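Local coordinates for endoglucanase (Bacillus akibai, PDB 1UWW), which hydrolyses internal beta-1,4-glucosidic linkages of cellulose and related glucans, this chain being its family 28 carbohydrate-binding module, which binds non-crystalline cellulose, at residues Ser50-Tyr59 and Ser175-Asp184; Ala100-Leu109 and Gln121-Asp131. One frame throughout, in Å; residues are numbered along the deposited sequence.

From the N terminus, 50-59 comes first, a strand of the six-stranded sheet whose partner lies more than a hundred residues further on. Next 100-109 runs out along the other sheet, and after a short connection 121-131 comes back beside it: interaction 2 closes this small hairpin loop. Last comes 175-184, which pairs with 50-59, so that interaction 1 closes a long loop with the whole of interaction 2 within it. The two contacts thus belong to opposing sheets of a beta sandwich. They meet directly: Asp176 OD2 lies 2.5 Å from Thr101 OG1, probably a hydrogen bond, and Tyr59 packs on Met105.

Interaction 1: Ser50-Tyr59 and Ser175-Asp184; sequences SNALSWEFGY and SDFAGRVFVD. With CA (calcium ion), chain C.
Trp55 holds CG between its backbone N and carbonyl carbon (chi1 66°), and Val181 places CG2 in the corresponding position, which brings that methyl over a face of the indole. Val181 CG2 sits 3.5 Å from the centroid of the six-membered ring of Trp55, a CH-pi contact, while Val183 CG2 approaches the same ring obliquely. On the other side of the sheet, Arg180 starts extended and then bends at chi3 (-75°), bringing its guanidinium back to Ser54. NH1 of Arg180 donates to Ser54 OG at 2.9 Å, with the acceptor in the guanidinium plane. Ser54 OG donates to Val181 O at 2.8 Å. That carbonyl also accepts from Trp55 N, the two donors coming from opposite faces of its plane; Ser54 OG in turn lies over one face of the Phe182 ring. Glu56 CG rests over a face of the guanidinium, and its carboxylate forms a long salt bridge, OE1 to Arg180 NH2 at 3.7 Å.

These residues alternate along an antiparallel pair inside the six-stranded sheet of a beta sandwich, the jelly-roll fold of this type of carbohydrate-binding module. Leu53, Trp55, Val181 and Val183 face inward, where Leu74 and Phe93 of other strands meet them. Toward the far end, the Phe57 and Phe177 rings meet at a slant, with planes 47° apart and CE1 of Phe57 3.8 Å from CE2 of Phe177. Where the pair begins, a calcium ion joins the two strands: Asp184 grips it with both carboxylate oxygens, and Ser50 OG at 2.4 Å and Asn51 O at 2.3 Å bind it from the neighbouring strand. Val21, Glu23 and a water complete the site.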
loop_
_atom_site.group_PDB
_atom_site.type_symbol
_atom_site.label_atom_id
_atom_site.label_comp_id
_atom_site.label_asym_id
_atom_site.label_seq_id
_atom_site.Cartn_x
_atom_site.Cartn_y
_atom_site.Cartn_z
ATOM N N SER A 50 -5.086 -4.539 28.454
ATOM C CA SER A 50 -4.090 -5.568 28.233
ATOM C C SER A 50 -2.747 -4.896 28.016
ATOM O O SER A 50 -2.689 -3.737 27.641
ATOM C CB SER A 50 -4.476 -6.418 27.024
ATOM O OG SER A 50 -3.600 -7.535 26.849
ATOM N N ASN A 51 -1.673 -5.622 28.216
ATOM C CA ASN A 51 -0.356 -5.087 27.970
ATOM C C ASN A 51 0.014 -5.210 26.495
ATOM O O ASN A 51 -0.312 -6.195 25.841
ATOM C CB ASN A 51 0.670 -5.794 28.842
ATOM C CG ASN A 51 0.563 -5.397 30.282
ATOM O OD1 ASN A 51 0.550 -4.199 30.622
ATOM N ND2 ASN A 51 0.456 -6.389 31.146
ATOM N N ALA A 52 0.713 -4.198 25.989
ATOM C CA ALA A 52 0.970 -4.049 24.565
ATOM C C ALA A 52 2.391 -3.522 24.337
ATOM O O ALA A 52 2.943 -2.825 25.168
ATOM C CB ALA A 52 -0.029 -3.101 23.998
ATOM N N LEU A 53 2.978 -3.847 23.197
ATOM C CA LEU A 53 4.251 -3.282 22.747
ATOM C C LEU A 53 3.990 -1.814 22.362
ATOM O O LEU A 53 3.066 -1.533 21.615
ATOM C CB LEU A 53 4.738 -4.051 21.534
ATOM C CG LEU A 53 6.099 -3.650 20.963
ATOM C CD1 LEU A 53 7.217 -3.975 21.928
ATOM C CD2 LEU A 53 6.323 -4.316 19.617
ATOM N N SER A 54 4.821 -0.881 22.821
ATOM C CA SER A 54 4.545 0.554 22.679
ATOM C C SER A 54 5.781 1.394 22.418
ATOM O O SER A 54 6.872 1.066 22.873
ATOM C CB SER A 54 3.791 1.022 23.938
ATOM O OG SER A 54 3.305 2.335 23.842
ATOM N N TRP A 55 5.591 2.453 21.643
ATOM C CA TRP A 55 6.624 3.480 21.464
ATOM C C TRP A 55 5.905 4.793 21.203
ATOM O O TRP A 55 4.733 4.821 20.878
ATOM C CB TRP A 55 7.609 3.091 20.349
ATOM C CG TRP A 55 7.023 3.042 18.973
ATOM C CD1 TRP A 55 7.115 4.017 18.023
ATOM C CD2 TRP A 55 6.285 1.956 18.362
ATOM N NE1 TRP A 55 6.460 3.618 16.881
ATOM C CE2 TRP A 55 5.957 2.357 17.056
ATOM C CE3 TRP A 55 5.855 0.699 18.799
ATOM C CZ2 TRP A 55 5.246 1.536 16.170
ATOM C CZ3 TRP A 55 5.130 -0.108 17.913
ATOM C CH2 TRP A 55 4.840 0.320 16.628
ATOM N N GLU A 56 6.632 5.898 21.294
ATOM C CA GLU A 56 6.102 7.196 20.926
ATOM C C GLU A 56 7.041 7.906 19.967
ATOM O O GLU A 56 8.247 7.698 19.976
ATOM C CB GLU A 56 5.711 8.048 22.127
ATOM C CG GLU A 56 6.730 8.377 23.150
ATOM C CD GLU A 56 6.137 9.328 24.220
ATOM O OE1 GLU A 56 4.884 9.383 24.431
ATOM O OE2 GLU A 56 6.922 10.026 24.844
ATOM N N PHE A 57 6.454 8.702 19.106
ATOM C CA PHE A 57 7.198 9.386 18.057
ATOM C C PHE A 57 6.274 10.378 17.380
ATOM O O PHE A 57 5.079 10.372 17.578
ATOM C CB PHE A 57 7.740 8.390 17.009
ATOM C CG PHE A 57 6.679 7.885 16.057
ATOM C CD1 PHE A 57 5.704 6.968 16.465
ATOM C CD2 PHE A 57 6.587 8.393 14.766
ATOM C CE1 PHE A 57 4.722 6.559 15.584
ATOM C CE2 PHE A 57 5.580 7.990 13.936
ATOM C CZ PHE A 57 4.668 7.081 14.348
ATOM N N GLY A 58 6.858 11.243 16.555
ATOM C CA GLY A 58 6.095 12.024 15.611
ATOM C C GLY A 58 6.816 12.102 14.295
ATOM O O GLY A 58 8.033 12.220 14.286
ATOM N N TYR A 59 6.070 12.104 13.206
ATOM C CA TYR A 59 6.661 12.314 11.897
ATOM C C TYR A 59 7.146 13.757 11.712
ATOM O O TYR A 59 6.552 14.679 12.261
ATOM C CB TYR A 59 5.656 11.990 10.797
ATOM C CG TYR A 59 5.196 10.527 10.716
ATOM C CD1 TYR A 59 6.082 9.501 10.396
ATOM C CD2 TYR A 59 3.887 10.187 10.930
ATOM C CE1 TYR A 59 5.630 8.171 10.288
ATOM C CE2 TYR A 59 3.446 8.877 10.815
ATOM C CZ TYR A 59 4.317 7.891 10.494
ATOM O OH TYR A 59 3.856 6.589 10.405
ATOM N N SER A 175 0.964 13.192 7.006
ATOM C CA SER A 175 0.286 13.363 8.302
ATOM C C SER A 175 1.108 14.236 9.231
ATOM O O SER A 175 2.272 14.508 8.976
ATOM C CB SER A 175 0.052 12.029 9.002
ATOM O OG SER A 175 1.207 11.622 9.705
ATOM N N ASP A 176 0.470 14.660 10.321
ATOM C CA ASP A 176 1.156 15.370 11.394
ATOM C C ASP A 176 1.115 14.574 12.685
ATOM O O ASP A 176 1.246 15.129 13.791
ATOM C CB ASP A 176 0.582 16.778 11.546
ATOM C CG ASP A 176 -0.856 16.804 11.948
ATOM O OD1 ASP A 176 -1.554 15.759 12.026
ATOM O OD2 ASP A 176 -1.415 17.913 12.226
ATOM N N PHE A 177 0.961 13.260 12.573
ATOM C CA PHE A 177 0.847 12.439 13.755
ATOM C C PHE A 177 2.035 12.592 14.709
ATOM O O PHE A 177 3.200 12.512 14.315
ATOM C CB PHE A 177 0.718 10.934 13.392
ATOM C CG PHE A 177 0.640 10.073 14.622
ATOM C CD1 PHE A 177 -0.547 9.916 15.303
ATOM C CD2 PHE A 177 1.766 9.501 15.151
ATOM C CE1 PHE A 177 -0.612 9.176 16.477
ATOM C CE2 PHE A 177 1.707 8.766 16.333
ATOM C CZ PHE A 177 0.533 8.600 16.979
ATOM N N ALA A 178 1.717 12.764 16.004
ATOM C CA ALA A 178 2.679 12.613 17.078
ATOM C C ALA A 178 1.940 12.044 18.286
ATOM O O ALA A 178 0.836 12.481 18.575
ATOM C CB ALA A 178 3.295 13.972 17.445
ATOM N N GLY A 179 2.538 11.076 18.951
ATOM C CA GLY A 179 1.911 10.449 20.106
ATOM C C GLY A 179 2.430 9.068 20.340
ATOM O O GLY A 179 3.492 8.709 19.866
ATOM N N ARG A 180 1.689 8.314 21.153
ATOM C CA ARG A 180 2.080 6.962 21.538
ATOM C C ARG A 180 1.213 5.965 20.785
ATOM O O ARG A 180 0.035 6.227 20.562
ATOM C CB ARG A 180 1.962 6.794 23.054
ATOM C CG ARG A 180 2.382 5.424 23.528
ATOM C CD ARG A 180 2.572 5.325 25.023
ATOM N NE ARG A 180 3.802 5.965 25.470
ATOM C CZ ARG A 180 5.015 5.461 25.329
ATOM N NH1 ARG A 180 5.221 4.263 24.802
ATOM N NH2 ARG A 180 6.080 6.139 25.750
ATOM N N VAL A 181 1.838 4.875 20.350
ATOM C CA VAL A 181 1.125 3.802 19.672
ATOM C C VAL A 181 1.409 2.506 20.425
ATOM O O VAL A 181 2.365 2.365 21.192
ATOM C CB VAL A 181 1.441 3.693 18.178
ATOM C CG1 VAL A 181 1.143 5.005 17.451
ATOM C CG2 VAL A 181 2.833 3.241 17.934
ATOM N N PHE A 182 0.527 1.542 20.194
ATOM C CA PHE A 182 0.513 0.272 20.931
ATOM C C PHE A 182 0.126 -0.848 19.953
ATOM O O PHE A 182 -0.818 -0.696 19.173
ATOM C CB PHE A 182 -0.523 0.268 22.060
ATOM C CG PHE A 182 -0.470 1.463 23.005
ATOM C CD1 PHE A 182 -1.021 2.709 22.641
ATOM C CD2 PHE A 182 0.055 1.315 24.268
ATOM C CE1 PHE A 182 -1.007 3.777 23.514
ATOM C CE2 PHE A 182 0.057 2.403 25.173
ATOM C CZ PHE A 182 -0.479 3.603 24.798
ATOM N N VAL A 183 0.816 -1.975 20.050
ATOM C CA VAL A 183 0.548 -3.180 19.248
ATOM C C VAL A 183 0.312 -4.355 20.193
ATOM O O VAL A 183 1.099 -4.604 21.096
ATOM C CB VAL A 183 1.786 -3.467 18.363
ATOM C CG1 VAL A 183 1.749 -4.855 17.718
ATOM C CG2 VAL A 183 1.973 -2.371 17.316
ATOM N N ASP A 184 -0.761 -5.104 19.954
ATOM C CA ASP A 184 -1.058 -6.276 20.786
ATOM C C ASP A 184 -1.599 -7.433 19.939
ATOM O O ASP A 184 -2.171 -7.235 18.882
ATOM C CB ASP A 184 -2.046 -5.918 21.896
ATOM C CG ASP A 184 -1.982 -6.845 23.105
ATOM O OD1 ASP A 184 -1.144 -7.777 23.192
ATOM O OD2 ASP A 184 -2.765 -6.595 24.064
HETATM CA CA CA C . -1.572 -8.089 25.603
HETATM O O HOH W 1 7.972 3.295 25.037
HETATM O O HOH W 2 5.980 8.711 27.512
HETATM O O HOH W 3 4.639 14.973 14.250
HETATM O O HOH W 4 -2.918 -9.922 25.004
#

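Interaction 2: Ala100-Leu109 and Gln121-Asp131; sequences ATEGAMNINL and QAPKTYTINFD
The Phe130 ring meets 100-109 at a slant: its CZ lies 3.9 Å from Met105 CB (a selenomethionine), CE2 touches the backbone of Ala104, and CD1 approaches Ala100 CB. The contact is built on a beta hairpin, strands 104-111 and 120-129, with 100-103 and Phe130 flanking it, at the margin of the five-stranded sheet of the jelly-roll sandwich. With CG anti to its carbonyl carbon (chi1 -63°), Phe130 lays the ring across the loop before strand 104-109 and its first residues, and Leu95 of the other sheet packs on it too. At the far end two amides cross at a slant, Asn108 and Gln121, their planes 74° apart; Gln121 NE2 donates to Pro123 O of the second subunit. Tyr126, the other ring, is met obliquely by Ile107 CD1.

Paired backbone bonds link Met105 with Ile128 and Ile107 with Tyr126, and these four side chains lie on one face. Met105 and Ile128 touch Phe93, Tyr126 and Ile128 touch Tyr145, and Ile107 packs on Ile168 and Phe170. The returning strand is broken around residues 122 to 125, where water 5 bridges Ile107 O and Lys124 O, and water 6 accepts from Asn108 ND2 and Leu109 N while donating to Ala122 O.

Asn108 ND2 also donates to Thr125 OG1 at 3.0 Å, the hydroxyl tilted 16° out of the amide plane. Thr125 OG1 pairs with Thr125 of the second subunit. On this outer side Asn106 and Thr127 lie side by side, Asn106 OD1 hydrogen-bonded to Thr127 OG1 of the second subunit and Thr127 OG1 to Asn106 ND2 of that chain. Where the strand ends, Phe130 N donates to Gly103 O at 2.9 Å, and an Asx turn spans the same place, Asn129 OD1 accepting from Asp131 N at 3.0 Å.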
loop_
_atom_site.group_PDB
_atom_site.type_symbol
_atom_site.label_atom_id
_atom_site.label_comp_id
_atom_site.label_asym_id
_atom_site.label_seq_id
_atom_site.Cartn_x
_atom_site.Cartn_y
_atom_site.Cartn_z
ATOM N N ALA A 100 -2.969 14.852 15.804
ATOM C CA ALA A 100 -3.357 14.095 14.615
ATOM C C ALA A 100 -4.516 14.816 13.971
ATOM O O ALA A 100 -5.657 14.674 14.422
ATOM C CB ALA A 100 -3.723 12.641 14.966
ATOM N N THR A 101 -4.214 15.669 13.007
ATOM C CA THR A 101 -5.239 16.523 12.386
ATOM C C THR A 101 -5.375 16.308 10.901
ATOM O O THR A 101 -6.341 16.803 10.312
ATOM C CB THR A 101 -4.970 18.044 12.617
ATOM O OG1 THR A 101 -3.841 18.482 11.873
ATOM C CG2 THR A 101 -4.631 18.353 14.081
ATOM N N GLU A 102 -4.456 15.574 10.280
ATOM C CA GLU A 102 -4.475 15.433 8.815
ATOM C C GLU A 102 -3.637 14.247 8.355
ATOM O O GLU A 102 -2.835 13.708 9.113
ATOM C CB GLU A 102 -3.981 16.709 8.150
ATOM C CG GLU A 102 -2.553 17.067 8.442
ATOM C CD GLU A 102 -2.230 18.470 7.940
ATOM O OE1 GLU A 102 -3.153 19.136 7.406
ATOM O OE2 GLU A 102 -1.073 18.897 8.063
ATOM N N GLY A 103 -3.811 13.868 7.100
ATOM C CA GLY A 103 -3.104 12.773 6.505
ATOM C C GLY A 103 -3.561 11.403 6.973
ATOM O O GLY A 103 -4.674 11.194 7.441
ATOM N N ALA A 104 -2.645 10.465 6.804
ATOM C CA ALA A 104 -2.924 9.057 7.010
ATOM C C ALA A 104 -1.636 8.333 7.326
ATOM O O ALA A 104 -0.545 8.915 7.250
ATOM C CB ALA A 104 -3.633 8.460 5.770
HETATM N N MSE A 105 -1.772 7.064 7.677
HETATM C CA MSE A 105 -0.654 6.171 7.959
HETATM C C MSE A 105 -0.917 4.875 7.186
HETATM O O MSE A 105 -2.022 4.340 7.308
HETATM C CB MSE A 105 -0.612 5.865 9.444
HETATM C CG MSE A 105 0.473 4.880 9.873
HETATM SE SE MSE A 105 0.405 4.425 11.767
HETATM C CE MSE A 105 1.210 5.764 12.199
ATOM N N ASN A 106 0.077 4.380 6.446
ATOM C CA ASN A 106 0.005 3.141 5.686
ATOM C C ASN A 106 0.807 2.080 6.399
ATOM O O ASN A 106 2.034 2.244 6.572
ATOM C CB ASN A 106 0.567 3.318 4.271
ATOM C CG ASN A 106 -0.396 3.998 3.305
ATOM O OD1 ASN A 106 0.026 4.432 2.200
ATOM N ND2 ASN A 106 -1.643 4.070 3.662
ATOM N N ILE A 107 0.157 0.980 6.756
ATOM C CA ILE A 107 0.807 -0.152 7.406
ATOM C C ILE A 107 1.048 -1.253 6.365
ATOM O O ILE A 107 0.094 -1.702 5.696
ATOM C CB ILE A 107 -0.059 -0.675 8.577
ATOM C CG1 ILE A 107 -0.261 0.455 9.593
ATOM C CG2 ILE A 107 0.607 -1.875 9.206
ATOM C CD1 ILE A 107 -1.126 0.067 10.745
ATOM N N ASN A 108 2.301 -1.678 6.202
ATOM C CA ASN A 108 2.666 -2.755 5.301
ATOM C C ASN A 108 3.357 -3.873 6.025
ATOM O O ASN A 108 3.953 -3.705 7.074
ATOM C CB ASN A 108 3.574 -2.230 4.182
ATOM C CG ASN A 108 2.813 -1.409 3.133
ATOM O OD1 ASN A 108 2.943 -0.204 3.105
ATOM N ND2 ASN A 108 1.935 -2.077 2.347
ATOM N N LEU A 109 3.217 -5.065 5.469
ATOM C CA LEU A 109 3.738 -6.284 6.063
ATOM C C LEU A 109 4.660 -6.958 5.057
ATOM O O LEU A 109 4.269 -7.211 3.915
ATOM C CB LEU A 109 2.566 -7.193 6.393
ATOM C CG LEU A 109 2.861 -8.583 6.937
ATOM C CD1 LEU A 109 3.500 -8.528 8.293
ATOM C CD2 LEU A 109 1.557 -9.422 7.026
ATOM N N GLN A 121 5.917 -9.245 0.055
ATOM C CA GLN A 121 5.112 -8.237 0.700
ATOM C C GLN A 121 3.642 -8.570 0.556
ATOM O O GLN A 121 3.193 -8.977 -0.520
ATOM C CB GLN A 121 5.418 -6.897 0.038
ATOM C CG GLN A 121 4.817 -5.695 0.699
ATOM C CD GLN A 121 5.384 -4.390 0.170
ATOM O OE1 GLN A 121 6.495 -4.365 -0.373
ATOM N NE2 GLN A 121 4.643 -3.308 0.368
ATOM N N ALA A 122 2.849 -8.401 1.606
ATOM C CA ALA A 122 1.421 -8.578 1.467
ATOM C C ALA A 122 0.936 -7.510 0.488
ATOM O O ALA A 122 1.313 -6.323 0.608
ATOM C CB ALA A 122 0.723 -8.440 2.782
ATOM N N PRO A 123 0.173 -7.895 -0.533
ATOM C CA PRO A 123 -0.179 -6.932 -1.561
ATOM C C PRO A 123 -1.015 -5.753 -1.132
ATOM O O PRO A 123 -0.849 -4.672 -1.681
ATOM C CB PRO A 123 -0.886 -7.788 -2.619
ATOM C CG PRO A 123 -1.264 -8.992 -2.007
ATOM C CD PRO A 123 -0.284 -9.256 -0.888
ATOM N N LYS A 124 -1.879 -5.905 -0.143
ATOM C CA LYS A 124 -2.802 -4.847 0.256
ATOM C C LYS A 124 -2.310 -4.071 1.477
ATOM O O LYS A 124 -2.097 -4.630 2.537
ATOM C CB LYS A 124 -4.189 -5.418 0.526
ATOM C CG LYS A 124 -4.784 -6.069 -0.700
ATOM C CD LYS A 124 -5.736 -7.211 -0.354
ATOM C CE LYS A 124 -5.449 -8.443 -1.184
ATOM N NZ LYS A 124 -4.800 -9.524 -0.422
ATOM N N THR A 125 -2.139 -2.774 1.305
ATOM C CA THR A 125 -1.818 -1.874 2.394
ATOM C C THR A 125 -3.018 -1.651 3.322
ATOM O O THR A 125 -4.143 -1.545 2.822
ATOM C CB THR A 125 -1.421 -0.583 1.728
ATOM O OG1 THR A 125 -0.306 -0.848 0.860
ATOM C CG2 THR A 125 -0.949 0.450 2.748
ATOM N N TYR A 126 -2.796 -1.600 4.639
ATOM C CA TYR A 126 -3.808 -1.234 5.627
ATOM C C TYR A 126 -3.616 0.239 5.968
ATOM O O TYR A 126 -2.580 0.633 6.487
ATOM C CB TYR A 126 -3.698 -2.088 6.908
ATOM C CG TYR A 126 -4.826 -1.841 7.878
ATOM C CD1 TYR A 126 -4.790 -0.764 8.747
ATOM C CD2 TYR A 126 -5.973 -2.636 7.855
ATOM C CE1 TYR A 126 -5.823 -0.500 9.608
ATOM C CE2 TYR A 126 -7.037 -2.380 8.712
ATOM C CZ TYR A 126 -6.940 -1.293 9.605
ATOM O OH TYR A 126 -7.955 -0.979 10.483
ATOM N N THR A 127 -4.623 1.054 5.745
ATOM C CA THR A 127 -4.493 2.496 5.841
ATOM C C THR A 127 -5.393 3.038 6.955
ATOM O O THR A 127 -6.591 2.695 7.024
ATOM C CB THR A 127 -4.827 3.133 4.479
ATOM O OG1 THR A 127 -3.911 2.662 3.492
ATOM C CG2 THR A 127 -4.696 4.664 4.523
ATOM N N ILE A 128 -4.815 3.873 7.812
ATOM C CA ILE A 128 -5.534 4.604 8.839
ATOM C C ILE A 128 -5.598 6.061 8.431
ATOM O O ILE A 128 -4.568 6.679 8.184
ATOM C CB ILE A 128 -4.780 4.485 10.170
ATOM C CG1 ILE A 128 -4.851 3.029 10.636
ATOM C CG2 ILE A 128 -5.378 5.419 11.217
ATOM C CD1 ILE A 128 -4.112 2.739 11.851
ATOM N N ASN A 129 -6.796 6.606 8.371
ATOM C CA ASN A 129 -7.025 7.966 7.894
ATOM C C ASN A 129 -7.252 8.885 9.098
ATOM O O ASN A 129 -8.256 8.766 9.810
ATOM C CB ASN A 129 -8.228 7.963 6.950
ATOM C CG ASN A 129 -8.375 9.245 6.189
ATOM O OD1 ASN A 129 -7.993 10.314 6.676
ATOM N ND2 ASN A 129 -8.921 9.157 4.987
ATOM N N PHE A 130 -6.319 9.802 9.346
ATOM C CA PHE A 130 -6.426 10.682 10.533
ATOM C C PHE A 130 -7.561 11.679 10.416
ATOM O O PHE A 130 -7.987 12.267 11.423
ATOM C CB PHE A 130 -5.099 11.371 10.831
ATOM C CG PHE A 130 -3.985 10.402 11.191
ATOM C CD1 PHE A 130 -4.124 9.559 12.292
ATOM C CD2 PHE A 130 -2.851 10.306 10.453
ATOM C CE1 PHE A 130 -3.117 8.657 12.628
ATOM C CE2 PHE A 130 -1.842 9.418 10.799
ATOM C CZ PHE A 130 -1.993 8.593 11.897
ATOM N N ASP A 131 -8.103 11.853 9.219
ATOM C CA ASP A 131 -9.258 12.721 9.069
ATOM C C ASP A 131 -10.534 12.038 9.479
ATOM O O ASP A 131 -11.591 12.684 9.548
ATOM C CB ASP A 131 -9.392 13.191 7.624
ATOM C CG ASP A 131 -8.240 14.037 7.199
ATOM O OD1 ASP A 131 -7.803 14.915 7.998
ATOM O OD2 ASP A 131 -7.668 13.866 6.108
HETATM O O HOH W 5 -0.379 -4.330 4.533
HETATM O O HOH W 6 1.589 -4.918 3.029
#